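Local coordinates for protein arginine N-methyltransferase SFM1 (Saccharomyces cerevisiae, PDB 5C77) that transfers one methyl group from S-adenosyl-L-methionine to an arginine of ribosomal protein S3, as a member of the SPOUT class of methyltransferases, at residues 4-9 with 34-39; 79-84 with 97-102; 89-94 with 129-134. All blocks are in the same frame, centred on the assembly; numbering follows the deposited sequence.

Interaction 1 of 3, residues 4-9 with 34-39; sequences IIEHME and LSSLPE. With SAH (S-adenosyl-L-homocysteine), chain C.
The E6 carboxylate reaches across to two serines in a row. OE1 accepts a hydrogen bond from the hydroxyl of S36, although the 2.5 Å between S36 OG and E6 OE1 is shorter than usual and doubtful in detail, while S35 OG lies 2.6 Å from E6 OE2. The side chain gets there by bending back at chi2 (-74°), which swings its end toward the neighbouring strand. OE1 is also in a salt bridge with R116, so two partners grip it. Between the main chains the parallel pairing is regular: S35 N donates to I5 O at 2.8 Å, and one step on H7 N donates to S35 O at 3.1 Å, both nearly straight. On the other face, L34 CD1 packs against I5 CB at 3.9 Å and comes close to the CB of H7, which L37 CD1 approaches as well. The H7 ring finds its polar partners elsewhere: ND1 bonds to Y20 OH and NE2 to G11 O, and F12 stacks on it. M8, just past the strand, sets its CB 3.6 Å from CA of S-adenosyl-L-homocysteine. Strands 3-6 and 32-35, with helix 14-27 connecting them, form a parallel beta-alpha-beta unit of the SPOUT fold.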
loop_
_atom_site.group_PDB
_atom_site.type_symbol
_atom_site.label_atom_id
_atom_site.label_comp_id
_atom_site.label_asym_id
_atom_site.label_seq_id
_atom_site.Cartn_x
_atom_site.Cartn_y
_atom_site.Cartn_z
ATOM N N ILE A 4 -5.045 -9.077 -7.520
ATOM C CA ILE A 4 -4.651 -10.462 -7.737
ATOM C C ILE A 4 -3.877 -10.598 -9.037
ATOM O O ILE A 4 -4.415 -10.338 -10.106
ATOM C CB ILE A 4 -5.876 -11.381 -7.838
ATOM C CG1 ILE A 4 -6.749 -11.252 -6.593
ATOM C CG2 ILE A 4 -5.438 -12.813 -8.043
ATOM C CD1 ILE A 4 -8.084 -11.983 -6.718
ATOM N N ILE A 5 -2.618 -11.006 -8.952
ATOM C CA ILE A 5 -1.843 -11.229 -10.161
ATOM C C ILE A 5 -1.695 -12.704 -10.473
ATOM O O ILE A 5 -1.191 -13.472 -9.661
ATOM C CB ILE A 5 -0.450 -10.598 -10.083
ATOM C CG1 ILE A 5 -0.556 -9.088 -9.854
ATOM C CG2 ILE A 5 0.310 -10.869 -11.367
ATOM C CD1 ILE A 5 0.797 -8.428 -9.680
ATOM N N GLU A 6 -2.152 -13.096 -11.653
ATOM C CA GLU A 6 -1.897 -14.435 -12.155
ATOM C C GLU A 6 -0.455 -14.455 -12.613
ATOM O O GLU A 6 -0.074 -13.673 -13.480
ATOM C CB GLU A 6 -2.807 -14.734 -13.340
ATOM C CG GLU A 6 -4.281 -14.572 -13.039
ATOM C CD GLU A 6 -4.814 -15.711 -12.191
ATOM O OE1 GLU A 6 -4.519 -16.875 -12.534
ATOM O OE2 GLU A 6 -5.518 -15.445 -11.186
ATOM N N HIS A 7 0.357 -15.325 -12.030
ATOM C CA HIS A 7 1.767 -15.352 -12.377
ATOM C C HIS A 7 1.937 -15.764 -13.845
ATOM O O HIS A 7 1.565 -16.875 -14.223
ATOM C CB HIS A 7 2.545 -16.278 -11.441
ATOM C CG HIS A 7 4.019 -16.275 -11.692
ATOM N ND1 HIS A 7 4.758 -15.115 -11.753
ATOM C CD2 HIS A 7 4.887 -17.289 -11.919
ATOM C CE1 HIS A 7 6.021 -15.414 -12.002
ATOM N NE2 HIS A 7 6.125 -16.726 -12.109
ATOM N N MET A 8 2.491 -14.855 -14.658
ATOM C CA MET A 8 2.571 -15.028 -16.117
ATOM C C MET A 8 3.921 -15.490 -16.680
ATOM O O MET A 8 4.310 -15.075 -17.773
ATOM C CB MET A 8 2.164 -13.735 -16.840
ATOM C CG MET A 8 0.661 -13.492 -16.973
ATOM S SD MET A 8 -0.298 -14.826 -17.740
ATOM C CE MET A 8 -0.861 -15.694 -16.269
ATOM N N GLU A 9 4.630 -16.340 -15.950
ATOM C CA GLU A 9 5.854 -16.936 -16.480
ATOM C C GLU A 9 6.260 -18.182 -15.707
ATOM O O GLU A 9 5.689 -18.485 -14.663
ATOM C CB GLU A 9 7.003 -15.917 -16.536
ATOM C CG GLU A 9 7.389 -15.275 -15.204
ATOM C CD GLU A 9 8.530 -14.274 -15.362
ATOM O OE1 GLU A 9 9.694 -14.648 -15.100
ATOM O OE2 GLU A 9 8.261 -13.118 -15.763
ATOM N N LEU A 34 -0.516 -13.137 -5.268
ATOM C CA LEU A 34 0.025 -13.775 -6.466
ATOM C C LEU A 34 -0.587 -15.176 -6.592
ATOM O O LEU A 34 -0.394 -16.026 -5.721
ATOM C CB LEU A 34 1.556 -13.851 -6.400
ATOM C CG LEU A 34 2.244 -14.305 -7.697
ATOM C CD1 LEU A 34 1.993 -13.326 -8.851
ATOM C CD2 LEU A 34 3.727 -14.523 -7.487
ATOM N N SER A 35 -1.340 -15.409 -7.661
ATOM C CA SER A 35 -2.094 -16.652 -7.781
ATOM C C SER A 35 -1.683 -17.539 -8.963
ATOM O O SER A 35 -0.843 -17.163 -9.789
ATOM C CB SER A 35 -3.581 -16.347 -7.866
ATOM O OG SER A 35 -3.895 -15.804 -9.134
ATOM N N SER A 36 -2.277 -18.731 -9.003
ATOM C CA SER A 36 -2.128 -19.686 -10.106
ATOM C C SER A 36 -0.705 -20.111 -10.375
ATOM O O SER A 36 -0.344 -20.345 -11.520
ATOM C CB SER A 36 -2.719 -19.136 -11.403
ATOM O OG SER A 36 -4.122 -18.969 -11.296
ATOM N N LEU A 37 0.105 -20.200 -9.333
ATOM C CA LEU A 37 1.463 -20.678 -9.504
ATOM C C LEU A 37 1.389 -22.173 -9.753
ATOM O O LEU A 37 0.378 -22.792 -9.415
ATOM C CB LEU A 37 2.299 -20.382 -8.258
ATOM C CG LEU A 37 2.997 -19.024 -8.220
ATOM C CD1 LEU A 37 2.052 -17.907 -7.776
ATOM C CD2 LEU A 37 4.186 -19.109 -7.307
ATOM N N PRO A 38 2.440 -22.755 -10.364
ATOM C CA PRO A 38 2.473 -24.210 -10.537
ATOM C C PRO A 38 2.146 -24.945 -9.238
ATOM O O PRO A 38 2.635 -24.603 -8.161
ATOM C CB PRO A 38 3.916 -24.477 -10.965
ATOM C CG PRO A 38 4.306 -23.242 -11.700
ATOM C CD PRO A 38 3.615 -22.104 -10.974
ATOM N N GLU A 39 1.277 -25.937 -9.371
ATOM C CA GLU A 39 0.771 -26.778 -8.286
ATOM C C GLU A 39 1.824 -27.334 -7.323
ATOM O O GLU A 39 1.504 -27.688 -6.189
ATOM C CB GLU A 39 -0.027 -27.940 -8.891
ATOM C CG GLU A 39 0.788 -28.862 -9.833
ATOM C CD GLU A 39 1.432 -28.128 -11.024
ATOM O OE1 GLU A 39 0.770 -27.235 -11.608
ATOM O OE2 GLU A 39 2.608 -28.419 -11.349
HETATM N N SAH C . 4.697 -11.765 -19.026
HETATM C CA SAH C . 3.321 -11.309 -19.199
HETATM C CB SAH C . 3.196 -9.830 -18.829
HETATM C CG SAH C . 1.777 -9.367 -18.496
HETATM S SD SAH C . 1.636 -7.591 -18.149
HETATM C C SAH C . 2.834 -11.570 -20.628
HETATM O O SAH C . 1.670 -11.328 -20.961
HETATM O OXT SAH C . 3.593 -12.037 -21.485
HETATM C "C5'" SAH C . 0.025 -7.580 -18.968
HETATM C "C4'" SAH C . -1.138 -7.424 -17.997
HETATM O "O4'" SAH C . -1.227 -6.094 -17.515
HETATM C "C3'" SAH C . -2.448 -7.746 -18.702
HETATM O "O3'" SAH C . -2.871 -9.039 -18.368
HETATM C "C2'" SAH C . -3.432 -6.755 -18.148
HETATM O "O2'" SAH C . -4.061 -7.313 -17.010
HETATM C "C1'" SAH C . -2.553 -5.622 -17.680
HETATM N N9 SAH C . -2.604 -4.532 -18.671
HETATM C C8 SAH C . -1.565 -4.022 -19.401
HETATM N N7 SAH C . -2.032 -3.034 -20.190
HETATM C C5 SAH C . -3.360 -2.904 -19.979
HETATM C C6 SAH C . -4.329 -2.057 -20.511
HETATM N N6 SAH C . -4.012 -1.145 -21.423
HETATM N N1 SAH C . -5.636 -2.172 -20.084
HETATM C C2 SAH C . -5.986 -3.107 -19.138
HETATM N N3 SAH C . -5.026 -3.943 -18.619
HETATM C C4 SAH C . -3.734 -3.843 -19.024
#

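Interaction 2 of 3, residues 79-84 with 97-102; sequences RVCLLD and TKFDYF. With SAH (S-adenosyl-L-homocysteine), chain C.
R79 grips D100 side-on with two nitrogens: NE meets OD2 at 2.6 Å and NH2 meets OD1 at 2.7 Å. Both bonds are almost straight and lie in the guanidinium plane, but they reach the carboxylate from above its own plane, since the two flat groups are turned 47° apart. A bend at chi3 (55°) folds the end of the arginine against the backbone of 97-100. There NH2 also donates to T97 O at 2.8 Å, at the guanidinium edge, and K98 O sits over one face. This is the solvent side of the contact, where T97 and K98 are exposed and R79 and D100 partly so; polar bonds hold it, and K98 carries its amine away to D95.

Further in, the packing is apolar and close. C81 CB stands over the middle of the F99 ring, 3.6 Å from its centroid in a CH-pi contact, and the cysteine sulfur lies over the same face; the CB of K98 backs the other. C81 also meets F102, with C81 CB 3.8 Å from F102 CD2, and L83 CD1 comes in at the edge of the F102 ring. V80 and Y101 share the opposite face of the sheet, where V80 CG1 touches Y101 CB at 4.1 Å.

The backbones pair through C81 N to Y101 O at 2.8 Å, while R79 O takes D100 N and, weakly, Y101 N at the entrance to the strands. Beyond the pairing, L83 O accepts the ribose O2' of S-adenosyl-L-homocysteine. The arrangement is that of neighbouring parallel strands in the SPOUT core, with the cofactor pocket at the C-terminal end of strand 80-83.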
loop_
_atom_site.group_PDB
_atom_site.type_symbol
_atom_site.label_atom_id
_atom_site.label_comp_id
_atom_site.label_asym_id
_atom_site.label_seq_id
_atom_site.Cartn_x
_atom_site.Cartn_y
_atom_site.Cartn_z
ATOM N N ARG A 79 -18.370 -8.374 -8.972
ATOM C CA ARG A 79 -17.549 -7.516 -8.125
ATOM C C ARG A 79 -16.077 -7.857 -8.301
ATOM O O ARG A 79 -15.232 -7.451 -7.507
ATOM C CB ARG A 79 -17.970 -7.634 -6.655
ATOM C CG ARG A 79 -19.406 -7.191 -6.407
ATOM C CD ARG A 79 -19.683 -6.925 -4.928
ATOM N NE ARG A 79 -18.747 -5.957 -4.361
ATOM C CZ ARG A 79 -18.878 -4.640 -4.471
ATOM N NH1 ARG A 79 -19.911 -4.133 -5.129
ATOM N NH2 ARG A 79 -17.973 -3.834 -3.929
ATOM N N VAL A 80 -15.777 -8.619 -9.345
ATOM C CA VAL A 80 -14.395 -8.926 -9.677
ATOM C C VAL A 80 -14.034 -8.390 -11.057
ATOM O O VAL A 80 -14.513 -8.875 -12.084
ATOM C CB VAL A 80 -14.099 -10.427 -9.590
ATOM C CG1 VAL A 80 -12.632 -10.689 -9.894
ATOM C CG2 VAL A 80 -14.477 -10.958 -8.199
ATOM N N CYS A 81 -13.191 -7.368 -11.064
ATOM C CA CYS A 81 -12.790 -6.733 -12.306
ATOM C C CYS A 81 -11.550 -7.397 -12.919
ATOM O O CYS A 81 -10.473 -7.424 -12.320
ATOM C CB CYS A 81 -12.545 -5.243 -12.083
ATOM S SG CYS A 81 -11.972 -4.375 -13.562
ATOM N N LEU A 82 -11.720 -7.951 -14.112
ATOM C CA LEU A 82 -10.582 -8.428 -14.887
ATOM C C LEU A 82 -10.051 -7.288 -15.758
ATOM O O LEU A 82 -10.805 -6.657 -16.495
ATOM C CB LEU A 82 -10.982 -9.618 -15.764
ATOM C CG LEU A 82 -9.971 -9.978 -16.857
ATOM C CD1 LEU A 82 -8.761 -10.683 -16.260
ATOM C CD2 LEU A 82 -10.614 -10.807 -17.967
ATOM N N LEU A 83 -8.757 -7.015 -15.667
ATOM C CA LEU A 83 -8.172 -5.961 -16.476
ATOM C C LEU A 83 -7.569 -6.497 -17.776
ATOM O O LEU A 83 -6.730 -7.395 -17.768
ATOM C CB LEU A 83 -7.177 -5.156 -15.643
ATOM C CG LEU A 83 -7.972 -4.450 -14.538
ATOM C CD1 LEU A 83 -7.231 -4.370 -13.233
ATOM C CD2 LEU A 83 -8.399 -3.065 -15.006
ATOM N N ASP A 84 -8.028 -5.936 -18.890
ATOM C CA ASP A 84 -7.690 -6.416 -20.225
ATOM C C ASP A 84 -7.615 -5.237 -21.186
ATOM O O ASP A 84 -8.573 -4.475 -21.306
ATOM C CB ASP A 84 -8.756 -7.405 -20.698
ATOM C CG ASP A 84 -8.607 -7.792 -22.165
ATOM O OD1 ASP A 84 -7.479 -7.798 -22.702
ATOM O OD2 ASP A 84 -9.637 -8.117 -22.783
ATOM N N THR A 97 -16.753 1.488 -6.071
ATOM C CA THR A 97 -17.841 0.863 -5.323
ATOM C C THR A 97 -18.182 -0.523 -5.865
ATOM O O THR A 97 -18.616 -1.404 -5.112
ATOM C CB THR A 97 -19.119 1.725 -5.395
ATOM O OG1 THR A 97 -18.793 3.095 -5.129
ATOM C CG2 THR A 97 -20.163 1.242 -4.392
ATOM N N LYS A 98 -17.974 -0.711 -7.167
ATOM C CA LYS A 98 -18.410 -1.924 -7.857
ATOM C C LYS A 98 -17.536 -3.161 -7.634
ATOM O O LYS A 98 -18.041 -4.282 -7.624
ATOM C CB LYS A 98 -18.544 -1.655 -9.361
ATOM C CG LYS A 98 -19.381 -0.424 -9.691
ATOM C CD LYS A 98 -19.440 -0.167 -11.196
ATOM C CE LYS A 98 -20.226 1.106 -11.530
ATOM N NZ LYS A 98 -19.527 2.369 -11.126
ATOM N N PHE A 99 -16.231 -2.972 -7.460
ATOM C CA PHE A 99 -15.321 -4.117 -7.388
ATOM C C PHE A 99 -14.553 -4.260 -6.075
ATOM O O PHE A 99 -14.104 -3.283 -5.485
ATOM C CB PHE A 99 -14.341 -4.093 -8.559
ATOM C CG PHE A 99 -14.996 -3.867 -9.887
ATOM C CD1 PHE A 99 -15.829 -4.828 -10.435
ATOM C CD2 PHE A 99 -14.776 -2.691 -10.593
ATOM C CE1 PHE A 99 -16.437 -4.623 -11.666
ATOM C CE2 PHE A 99 -15.374 -2.477 -11.819
ATOM C CZ PHE A 99 -16.209 -3.447 -12.362
ATOM N N ASP A 100 -14.405 -5.502 -5.636
ATOM C CA ASP A 100 -13.628 -5.835 -4.452
ATOM C C ASP A 100 -12.277 -6.437 -4.846
ATOM O O ASP A 100 -11.383 -6.550 -4.013
ATOM C CB ASP A 100 -14.399 -6.825 -3.564
ATOM C CG ASP A 100 -15.762 -6.287 -3.114
ATOM O OD1 ASP A 100 -15.861 -5.089 -2.738
ATOM O OD2 ASP A 100 -16.734 -7.071 -3.129
ATOM N N TYR A 101 -12.134 -6.830 -6.110
ATOM C CA TYR A 101 -10.896 -7.443 -6.594
ATOM C C TYR A 101 -10.547 -7.029 -8.012
ATOM O O TYR A 101 -11.424 -6.917 -8.874
ATOM C CB TYR A 101 -10.993 -8.962 -6.557
ATOM C CG TYR A 101 -11.105 -9.524 -5.171
ATOM C CD1 TYR A 101 -9.966 -9.853 -4.447
ATOM C CD2 TYR A 101 -12.351 -9.731 -4.582
ATOM C CE1 TYR A 101 -10.063 -10.371 -3.180
ATOM C CE2 TYR A 101 -12.457 -10.246 -3.313
ATOM C CZ TYR A 101 -11.309 -10.565 -2.617
ATOM O OH TYR A 101 -11.402 -11.081 -1.353
ATOM N N PHE A 102 -9.252 -6.833 -8.244
ATOM C CA PHE A 102 -8.737 -6.453 -9.549
ATOM C C PHE A 102 -7.739 -7.477 -10.046
ATOM O O PHE A 102 -6.660 -7.639 -9.484
ATOM C CB PHE A 102 -8.124 -5.067 -9.484
ATOM C CG PHE A 102 -9.130 -4.010 -9.246
ATOM C CD1 PHE A 102 -9.510 -3.681 -7.956
ATOM C CD2 PHE A 102 -9.746 -3.386 -10.308
ATOM C CE1 PHE A 102 -10.472 -2.730 -7.725
ATOM C CE2 PHE A 102 -10.708 -2.420 -10.086
ATOM C CZ PHE A 102 -11.078 -2.094 -8.789
HETATM N N SAH C . 4.697 -11.765 -19.026
HETATM C CA SAH C . 3.321 -11.309 -19.199
HETATM C CB SAH C . 3.196 -9.830 -18.829
HETATM C CG SAH C . 1.777 -9.367 -18.496
HETATM S SD SAH C . 1.636 -7.591 -18.149
HETATM C C SAH C . 2.834 -11.570 -20.628
HETATM O O SAH C . 1.670 -11.328 -20.961
HETATM O OXT SAH C . 3.593 -12.037 -21.485
HETATM C "C5'" SAH C . 0.025 -7.580 -18.968
HETATM C "C4'" SAH C . -1.138 -7.424 -17.997
HETATM O "O4'" SAH C . -1.227 -6.094 -17.515
HETATM C "C3'" SAH C . -2.448 -7.746 -18.702
HETATM O "O3'" SAH C . -2.871 -9.039 -18.368
HETATM C "C2'" SAH C . -3.432 -6.755 -18.148
HETATM O "O2'" SAH C . -4.061 -7.313 -17.010
HETATM C "C1'" SAH C . -2.553 -5.622 -17.680
HETATM N N9 SAH C . -2.604 -4.532 -18.671
HETATM C C8 SAH C . -1.565 -4.022 -19.401
HETATM N N7 SAH C . -2.032 -3.034 -20.190
HETATM C C5 SAH C . -3.360 -2.904 -19.979
HETATM C C6 SAH C . -4.329 -2.057 -20.511
HETATM N N6 SAH C . -4.012 -1.145 -21.423
HETATM N N1 SAH C . -5.636 -2.172 -20.084
HETATM C C2 SAH C . -5.986 -3.107 -19.138
HETATM N N3 SAH C . -5.026 -3.943 -18.619
HETATM C C4 SAH C . -3.734 -3.843 -19.024
#

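Interaction 3 of 3, residues 89-94 with 129-134; sequences IDLQPE and ISRRLG. With SAH (S-adenosyl-L-homocysteine), chain C.
The D90 carboxylate meets the R132 guanidinium, the aspartate turning its end back toward the 129-134 segment through chi1 of -85°. OD2 takes NH2 of R132 at 3.1 Å, and OD1 takes NE in a weak bond at 3.3 Å. The carboxylate is tilted 51° from the guanidinium, so NH2 comes in from above the carboxylate plane. OD1 has a second and shorter partner, the backbone N of G134 at 2.8 Å, which arrives on the syn side. One carboxylate therefore ties both an arginine side chain and the main chain two residues further on. R132 starts out extended and then bends at chi3, which brings NE and NH2 round to D90.

The backbones form a single bridge about D90: R132 N donates to I89 O, and L91 N to R132 O, each at 2.9 Å. Here the loop after strand 80-83 runs beside 129-134, next to the adenine site of the SPOUT methyltransferase fold. L133 N donates to adenine N1 of S-adenosyl-L-homocysteine at 2.9 Å, and G134 O accepts the adenine N6.

R131 turns off at about a right angle to R132. Its bend at chi2 (-77°) lays the arginine beside I89, the two side chains pointing the same way, and the flat guanidinium is sandwiched, with I89 CG2 over one face and I129 CG2 over the opposite one. A weak bond from NH1 to S130 O helps place it there, and NE makes a long, weak ion pair with D95. L91 crosses R131 almost perpendicularly, CD1 touching CG at 4.0 Å, and its CB meets CD2 of L133, whose CB and CG border the adenine. L91 also packs on C81 and, in helix 140-151, on I151.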
loop_
_atom_site.group_PDB
_atom_site.type_symbol
_atom_site.label_atom_id
_atom_site.label_comp_id
_atom_site.label_asym_id
_atom_site.label_seq_id
_atom_site.Cartn_x
_atom_site.Cartn_y
_atom_site.Cartn_z
ATOM N N ILE A 89 -14.585 -0.784 -22.286
ATOM C CA ILE A 89 -14.936 0.203 -21.276
ATOM C C ILE A 89 -13.770 0.455 -20.341
ATOM O O ILE A 89 -13.332 -0.457 -19.645
ATOM C CB ILE A 89 -16.115 -0.277 -20.401
ATOM C CG1 ILE A 89 -17.326 -0.657 -21.266
ATOM C CG2 ILE A 89 -16.474 0.782 -19.367
ATOM C CD1 ILE A 89 -17.912 0.505 -22.020
ATOM N N ASP A 90 -13.281 1.691 -20.311
ATOM C CA ASP A 90 -12.244 2.079 -19.355
ATOM C C ASP A 90 -12.693 2.004 -17.878
ATOM O O ASP A 90 -13.862 2.190 -17.544
ATOM C CB ASP A 90 -11.712 3.481 -19.680
ATOM C CG ASP A 90 -10.609 3.465 -20.739
ATOM O OD1 ASP A 90 -9.681 2.641 -20.618
ATOM O OD2 ASP A 90 -10.662 4.277 -21.691
ATOM N N LEU A 91 -11.746 1.720 -16.997
ATOM C CA LEU A 91 -11.998 1.792 -15.573
ATOM C C LEU A 91 -12.285 3.248 -15.184
ATOM O O LEU A 91 -11.591 4.161 -15.633
ATOM C CB LEU A 91 -10.791 1.259 -14.801
ATOM C CG LEU A 91 -11.037 0.944 -13.324
ATOM C CD1 LEU A 91 -11.972 -0.244 -13.216
ATOM C CD2 LEU A 91 -9.729 0.684 -12.594
ATOM N N GLN A 92 -13.321 3.457 -14.370
ATOM C CA GLN A 92 -13.709 4.793 -13.911
ATOM C C GLN A 92 -13.570 4.898 -12.400
ATOM O O GLN A 92 -13.754 3.915 -11.693
ATOM C CB GLN A 92 -15.176 5.080 -14.214
ATOM C CG GLN A 92 -15.576 5.132 -15.652
ATOM C CD GLN A 92 -17.089 5.194 -15.779
ATOM O OE1 GLN A 92 -17.725 6.154 -15.325
ATOM N NE2 GLN A 92 -17.680 4.149 -16.355
ATOM N N PRO A 93 -13.279 6.108 -11.902
ATOM C CA PRO A 93 -13.312 6.407 -10.470
ATOM C C PRO A 93 -14.568 5.864 -9.776
ATOM O O PRO A 93 -14.459 5.261 -8.710
ATOM C CB PRO A 93 -13.312 7.930 -10.453
ATOM C CG PRO A 93 -12.516 8.293 -11.645
ATOM C CD PRO A 93 -12.842 7.274 -12.692
ATOM N N GLU A 94 -15.733 6.050 -10.390
ATOM C CA GLU A 94 -16.985 5.582 -9.813
ATOM C C GLU A 94 -17.041 4.056 -9.659
ATOM O O GLU A 94 -17.918 3.534 -8.969
ATOM C CB GLU A 94 -18.179 6.077 -10.634
ATOM C CG GLU A 94 -19.448 6.316 -9.799
ATOM C CD GLU A 94 -20.707 6.583 -10.636
ATOM O OE1 GLU A 94 -20.600 6.802 -11.868
ATOM O OE2 GLU A 94 -21.814 6.572 -10.046
ATOM N N ILE A 129 -15.953 -8.934 -14.714
ATOM C CA ILE A 129 -16.319 -7.794 -15.534
ATOM C C ILE A 129 -15.002 -7.331 -16.121
ATOM O O ILE A 129 -14.002 -7.252 -15.407
ATOM C CB ILE A 129 -16.883 -6.636 -14.690
ATOM C CG1 ILE A 129 -18.122 -7.074 -13.910
ATOM C CG2 ILE A 129 -17.211 -5.438 -15.575
ATOM C CD1 ILE A 129 -19.375 -7.090 -14.737
ATOM N N SER A 130 -14.976 -7.033 -17.409
ATOM C CA SER A 130 -13.732 -6.617 -18.033
ATOM C C SER A 130 -13.633 -5.114 -18.181
ATOM O O SER A 130 -14.582 -4.468 -18.617
ATOM C CB SER A 130 -13.560 -7.291 -19.386
ATOM O OG SER A 130 -13.157 -8.636 -19.206
ATOM N N ARG A 131 -12.476 -4.565 -17.820
ATOM C CA ARG A 131 -12.220 -3.129 -17.966
ATOM C C ARG A 131 -10.855 -2.833 -18.590
ATOM O O ARG A 131 -9.906 -3.595 -18.430
ATOM C CB ARG A 131 -12.353 -2.422 -16.619
ATOM C CG ARG A 131 -13.766 -2.383 -16.085
ATOM C CD ARG A 131 -14.580 -1.331 -16.816
ATOM N NE ARG A 131 -15.981 -1.332 -16.406
ATOM C CZ ARG A 131 -16.941 -2.011 -17.028
ATOM N NH1 ARG A 131 -16.662 -2.746 -18.097
ATOM N NH2 ARG A 131 -18.187 -1.948 -16.583
ATOM N N ARG A 132 -10.765 -1.718 -19.300
ATOM C CA ARG A 132 -9.528 -1.325 -19.951
ATOM C C ARG A 132 -8.858 -0.195 -19.180
ATOM O O ARG A 132 -9.509 0.540 -18.429
ATOM C CB ARG A 132 -9.788 -0.892 -21.400
ATOM C CG ARG A 132 -8.525 -0.811 -22.266
ATOM C CD ARG A 132 -8.794 -0.236 -23.638
ATOM N NE ARG A 132 -9.197 1.160 -23.573
ATOM C CZ ARG A 132 -9.543 1.893 -24.629
ATOM N NH1 ARG A 132 -9.527 1.368 -25.846
ATOM N NH2 ARG A 132 -9.902 3.160 -24.472
ATOM N N LEU A 133 -7.547 -0.080 -19.368
ATOM C CA LEU A 133 -6.747 1.005 -18.817
ATOM C C LEU A 133 -6.102 1.769 -19.958
ATOM O O LEU A 133 -4.885 1.775 -20.106
ATOM C CB LEU A 133 -5.660 0.456 -17.884
ATOM C CG LEU A 133 -6.181 -0.212 -16.614
ATOM C CD1 LEU A 133 -5.092 -1.023 -15.910
ATOM C CD2 LEU A 133 -6.772 0.844 -15.686
ATOM N N GLY A 134 -6.928 2.405 -20.775
ATOM C CA GLY A 134 -6.430 3.130 -21.925
ATOM C C GLY A 134 -6.035 2.234 -23.078
ATOM O O GLY A 134 -5.951 1.013 -22.934
HETATM N N SAH C . 4.697 -11.765 -19.026
HETATM C CA SAH C . 3.321 -11.309 -19.199
HETATM C CB SAH C . 3.196 -9.830 -18.829
HETATM C CG SAH C . 1.777 -9.367 -18.496
HETATM S SD SAH C . 1.636 -7.591 -18.149
HETATM C C SAH C . 2.834 -11.570 -20.628
HETATM O O SAH C . 1.670 -11.328 -20.961
HETATM O OXT SAH C . 3.593 -12.037 -21.485
HETATM C "C5'" SAH C . 0.025 -7.580 -18.968
HETATM C "C4'" SAH C . -1.138 -7.424 -17.997
HETATM O "O4'" SAH C . -1.227 -6.094 -17.515
HETATM C "C3'" SAH C . -2.448 -7.746 -18.702
HETATM O "O3'" SAH C . -2.871 -9.039 -18.368
HETATM C "C2'" SAH C . -3.432 -6.755 -18.148
HETATM O "O2'" SAH C . -4.061 -7.313 -17.010
HETATM C "C1'" SAH C . -2.553 -5.622 -17.680
HETATM N N9 SAH C . -2.604 -4.532 -18.671
HETATM C C8 SAH C . -1.565 -4.022 -19.401
HETATM N N7 SAH C . -2.032 -3.034 -20.190
HETATM C C5 SAH C . -3.360 -2.904 -19.979
HETATM C C6 SAH C . -4.329 -2.057 -20.511
HETATM N N6 SAH C . -4.012 -1.145 -21.423
HETATM N N1 SAH C . -5.636 -2.172 -20.084
HETATM C C2 SAH C . -5.986 -3.107 -19.138
HETATM N N3 SAH C . -5.026 -3.943 -18.619
HETATM C C4 SAH C . -3.734 -3.843 -19.024
#

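From the N terminus, interaction 1 comes first: strand 3-6 leads through helix 14-27 to strand 32-35, and the contact closes that excursion before the other two begin. Interaction 2 then closes the short loop between strands 80-83 and 101-108. Interaction 3 starts inside that loop, at 89-94, and finishes after it, at 129-134, so the two cross instead of nesting. All three reach the same sheet, interaction 3 through strand 128-131 only. Strand 3-6 pairs with 101-108, where I4 N meets F102 O, joining interactions 1 and 2. Strand 80-83 pairs with 128-131 through L82, joining interactions 2 and 3, whose centres are 9 Å apart. Each contact also touches S-adenosyl-L-homocysteine.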